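Local coordinates for protein beta-lactamase (Sphaerobacter thermophilus, PDB 4EWF) that probably hydrolyses the amide bond of beta-lactams to give substituted beta-amino acids, as a class A beta-lactamase, at residues I77-L91 with L108-L120. Residues are numbered along the deposited sequence; the frame is centred on the assembly and turned at random. Where two conformers were deposited one is given.
Sequences IVLRAADKAPGSGVL and LTISISDNTATNL
L91 lays its side chain over the start of helix 115-125, CB against CB of T116, CD1 near CB of A117, while CD2 reaches L108 CD1 at 3.8 Å, the two leucines crossing at about a right angle. Beside it D114, the N-cap residue, divides its carboxylate between the two segments, OD1 for the loop and OD2 for its own helix. Its CG stands anti to the backbone N (chi1 -167°), which brings OD1 to the successive backbone N-H groups of V90 and L91: V90 N comes from above the carboxylate plane at 2.7 Å, and L91 N meets the syn lone pair at 3.0 Å. OD2 accepts from A117 N, closing the helix cap. N115 spans the loop with both its nitrogens. Its N binds S88 O, and ND2 meets a lone pair of P86 O in the carbonyl plane at 3.0 Å; that oxygen lies in the plane of the N115 amide, and the bond is nearly straight (177°). T116 splits its branches: OG1 accepts from A85 N at 2.9 Å, whereas CG2 packs on L79 CD1. Farther along, a methyl of L120, CD2, sits 3.5 Å from D83 CG. S88 OG donates to S113 O at 2.7 Å, tying the loop to the serine whose own OG bonds to K55, S52 and K216; N115 OD1 is also hydrogen-bonded to K55. S113-D114-N115, where the link from helix 102-111 runs into helix 115-125, matches the SDN motif of class A beta-lactamases, with the 85-91 loop reaching the probable active site through S88.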
# COMPACT_ATOMS: atom_id res chain seq x y z
N ILE A 77 -14.86 19.33 -2.16
CA ILE A 77 -15.28 18.52 -3.30
C ILE A 77 -16.66 17.98 -3.00
O ILE A 77 -16.90 17.44 -1.91
CB ILE A 77 -14.33 17.32 -3.56
CG1 ILE A 77 -12.93 17.79 -3.94
CG2 ILE A 77 -14.88 16.40 -4.65
CD1 ILE A 77 -12.07 18.15 -2.75
N VAL A 78 -17.58 18.12 -3.94
CA VAL A 78 -18.95 17.64 -3.75
C VAL A 78 -19.14 16.25 -4.38
O VAL A 78 -18.73 16.01 -5.52
CB VAL A 78 -19.98 18.62 -4.36
CG1 VAL A 78 -21.41 18.06 -4.23
CG2 VAL A 78 -19.88 19.99 -3.72
N LEU A 79 -19.76 15.35 -3.62
CA LEU A 79 -20.07 14.01 -4.10
C LEU A 79 -21.22 14.04 -5.11
O LEU A 79 -22.32 14.51 -4.80
CB LEU A 79 -20.44 13.10 -2.93
CG LEU A 79 -20.82 11.66 -3.32
CD1 LEU A 79 -19.62 10.93 -3.88
CD2 LEU A 79 -21.37 10.93 -2.12
N ARG A 80 -20.97 13.53 -6.31
CA ARG A 80 -21.98 13.49 -7.36
C ARG A 80 -22.24 12.05 -7.79
O ARG A 80 -21.34 11.22 -7.77
CB ARG A 80 -21.54 14.32 -8.57
CG ARG A 80 -22.11 15.73 -8.63
CD ARG A 80 -21.85 16.50 -7.37
NE ARG A 80 -21.58 17.92 -7.61
CZ ARG A 80 -22.43 18.92 -7.35
NH1 ARG A 80 -23.63 18.67 -6.84
NH2 ARG A 80 -22.06 20.17 -7.59
N ALA A 81 -23.48 11.78 -8.20
CA ALA A 81 -23.88 10.46 -8.66
C ALA A 81 -22.95 9.91 -9.73
O ALA A 81 -22.56 8.75 -9.67
CB ALA A 81 -25.31 10.51 -9.18
N ALA A 82 -22.60 10.73 -10.72
CA ALA A 82 -21.62 10.31 -11.74
C ALA A 82 -20.25 9.81 -11.24
O ALA A 82 -19.59 9.01 -11.91
CB ALA A 82 -21.43 11.42 -12.78
N ASP A 83 -19.82 10.28 -10.06
CA ASP A 83 -18.50 9.91 -9.52
C ASP A 83 -18.49 8.56 -8.79
O ASP A 83 -17.42 8.00 -8.52
CB ASP A 83 -18.03 10.96 -8.50
CG ASP A 83 -18.09 12.37 -9.05
OD1 ASP A 83 -17.62 12.57 -10.19
OD2 ASP A 83 -18.62 13.27 -8.34
N LYS A 84 -19.66 8.06 -8.44
CA LYS A 84 -19.74 6.90 -7.55
C LYS A 84 -19.20 5.65 -8.24
O LYS A 84 -19.68 5.26 -9.30
CB LYS A 84 -21.19 6.69 -7.07
CG LYS A 84 -21.68 7.81 -6.13
CD LYS A 84 -23.13 7.59 -5.64
CE LYS A 84 -23.42 8.46 -4.41
NZ LYS A 84 -24.89 8.61 -4.13
N ALA A 85 -18.20 5.02 -7.62
CA ALA A 85 -17.54 3.84 -8.19
C ALA A 85 -17.99 2.57 -7.49
O ALA A 85 -18.29 2.60 -6.30
CB ALA A 85 -16.01 3.99 -8.05
N PRO A 86 -17.99 1.43 -8.20
CA PRO A 86 -18.29 0.18 -7.49
C PRO A 86 -17.10 -0.28 -6.66
O PRO A 86 -16.00 0.23 -6.83
CB PRO A 86 -18.55 -0.83 -8.62
CG PRO A 86 -18.12 -0.17 -9.89
CD PRO A 86 -17.57 1.19 -9.59
N GLY A 87 -17.33 -1.25 -5.78
CA GLY A 87 -16.25 -1.81 -4.99
C GLY A 87 -16.13 -1.22 -3.60
O GLY A 87 -17.07 -0.66 -3.04
N SER A 88 -14.95 -1.37 -3.02
CA SER A 88 -14.69 -0.93 -1.65
C SER A 88 -14.93 0.58 -1.48
O SER A 88 -14.75 1.37 -2.41
CB SER A 88 -13.26 -1.31 -1.27
OG SER A 88 -12.37 -0.79 -2.24
N GLY A 89 -15.35 0.98 -0.28
CA GLY A 89 -15.65 2.36 -0.02
C GLY A 89 -17.00 2.55 0.63
O GLY A 89 -17.78 1.61 0.82
N VAL A 90 -17.28 3.80 0.98
CA VAL A 90 -18.54 4.14 1.63
C VAL A 90 -19.30 5.22 0.84
O VAL A 90 -20.55 5.29 0.84
CB VAL A 90 -18.26 4.53 3.11
CG1 VAL A 90 -17.64 5.92 3.22
CG2 VAL A 90 -19.49 4.41 3.92
N LEU A 91 -18.55 6.05 0.11
CA LEU A 91 -19.17 7.16 -0.63
C LEU A 91 -20.21 6.69 -1.63
O LEU A 91 -21.20 7.38 -1.87
CB LEU A 91 -18.12 8.02 -1.34
CG LEU A 91 -17.16 8.77 -0.41
CD1 LEU A 91 -16.16 9.62 -1.21
CD2 LEU A 91 -17.94 9.66 0.58
N LEU A 108 -10.40 8.63 3.28
CA LEU A 108 -11.24 7.53 2.80
C LEU A 108 -10.50 6.62 1.81
O LEU A 108 -10.62 5.39 1.84
CB LEU A 108 -12.54 8.06 2.18
CG LEU A 108 -13.45 8.80 3.16
CD1 LEU A 108 -14.58 9.47 2.41
CD2 LEU A 108 -13.99 7.85 4.23
N THR A 109 -9.71 7.24 0.94
CA THR A 109 -8.89 6.50 -0.02
C THR A 109 -7.93 5.50 0.68
O THR A 109 -7.85 4.33 0.29
CB THR A 109 -8.10 7.48 -0.92
OG1 THR A 109 -9.01 8.16 -1.81
CG2 THR A 109 -7.06 6.73 -1.77
N ILE A 110 -7.25 5.96 1.71
CA ILE A 110 -6.23 5.18 2.40
C ILE A 110 -6.79 4.22 3.45
O ILE A 110 -6.43 3.04 3.48
CB ILE A 110 -5.16 6.11 3.04
CG1 ILE A 110 -4.45 6.93 1.96
CG2 ILE A 110 -4.15 5.31 3.83
CD1 ILE A 110 -3.78 6.07 0.86
N SER A 111 -7.67 4.72 4.32
CA SER A 111 -8.13 3.94 5.47
C SER A 111 -8.97 2.73 5.09
O SER A 111 -8.81 1.64 5.66
CB SER A 111 -8.93 4.83 6.44
OG SER A 111 -10.13 5.28 5.84
N ILE A 112 -9.89 2.92 4.15
CA ILE A 112 -10.80 1.85 3.76
C ILE A 112 -10.82 1.60 2.26
O ILE A 112 -11.68 0.86 1.75
CB ILE A 112 -12.25 2.13 4.24
CG1 ILE A 112 -12.85 3.32 3.49
CG2 ILE A 112 -12.29 2.40 5.73
CD1 ILE A 112 -14.38 3.36 3.56
N SER A 113 -9.90 2.22 1.53
CA SER A 113 -9.78 1.98 0.09
C SER A 113 -11.02 2.42 -0.70
O SER A 113 -11.51 1.71 -1.60
CB SER A 113 -9.45 0.51 -0.18
OG SER A 113 -8.64 0.41 -1.34
N ASP A 114 -11.54 3.60 -0.37
CA ASP A 114 -12.74 4.08 -1.03
C ASP A 114 -12.48 4.43 -2.50
O ASP A 114 -11.74 5.36 -2.81
CB ASP A 114 -13.29 5.29 -0.27
CG ASP A 114 -14.70 5.64 -0.68
OD1 ASP A 114 -15.59 5.71 0.20
OD2 ASP A 114 -14.90 5.85 -1.89
N ASN A 115 -13.10 3.65 -3.38
CA ASN A 115 -12.89 3.75 -4.82
C ASN A 115 -13.44 5.06 -5.41
O ASN A 115 -12.86 5.61 -6.33
CB ASN A 115 -13.51 2.55 -5.55
CG ASN A 115 -12.65 1.28 -5.46
OD1 ASN A 115 -11.49 1.33 -5.05
ND2 ASN A 115 -13.21 0.14 -5.86
N THR A 116 -14.57 5.54 -4.88
CA THR A 116 -15.10 6.83 -5.31
C THR A 116 -14.13 7.97 -4.96
O THR A 116 -13.79 8.81 -5.80
CB THR A 116 -16.47 7.13 -4.67
OG1 THR A 116 -17.43 6.14 -5.10
CG2 THR A 116 -16.96 8.50 -5.09
N ALA A 117 -13.67 7.99 -3.71
CA ALA A 117 -12.72 9.01 -3.26
C ALA A 117 -11.45 8.96 -4.11
O ALA A 117 -10.89 10.00 -4.48
CB ALA A 117 -12.37 8.78 -1.81
N THR A 118 -11.01 7.74 -4.43
CA THR A 118 -9.83 7.53 -5.25
C THR A 118 -9.99 8.16 -6.62
O THR A 118 -9.12 8.92 -7.07
CB THR A 118 -9.51 6.04 -5.40
OG1 THR A 118 -9.23 5.48 -4.12
CG2 THR A 118 -8.29 5.84 -6.30
N ASN A 119 -11.10 7.84 -7.30
CA ASN A 119 -11.36 8.38 -8.63
C ASN A 119 -11.55 9.90 -8.66
O ASN A 119 -11.23 10.55 -9.66
CB ASN A 119 -12.54 7.65 -9.30
CG ASN A 119 -12.23 6.19 -9.59
OD1 ASN A 119 -11.08 5.76 -9.46
ND2 ASN A 119 -13.25 5.42 -9.97
N LEU A 120 -12.07 10.45 -7.57
CA LEU A 120 -12.16 11.90 -7.42
C LEU A 120 -10.77 12.56 -7.33
O LEU A 120 -10.53 13.60 -7.95
CB LEU A 120 -13.01 12.25 -6.19
CG LEU A 120 -14.53 12.05 -6.34
CD1 LEU A 120 -15.23 12.22 -4.99
CD2 LEU A 120 -15.12 13.04 -7.37
O HOH W 1 -15.74 6.93 -10.38
O HOH W 2 -12.89 -2.74 -4.75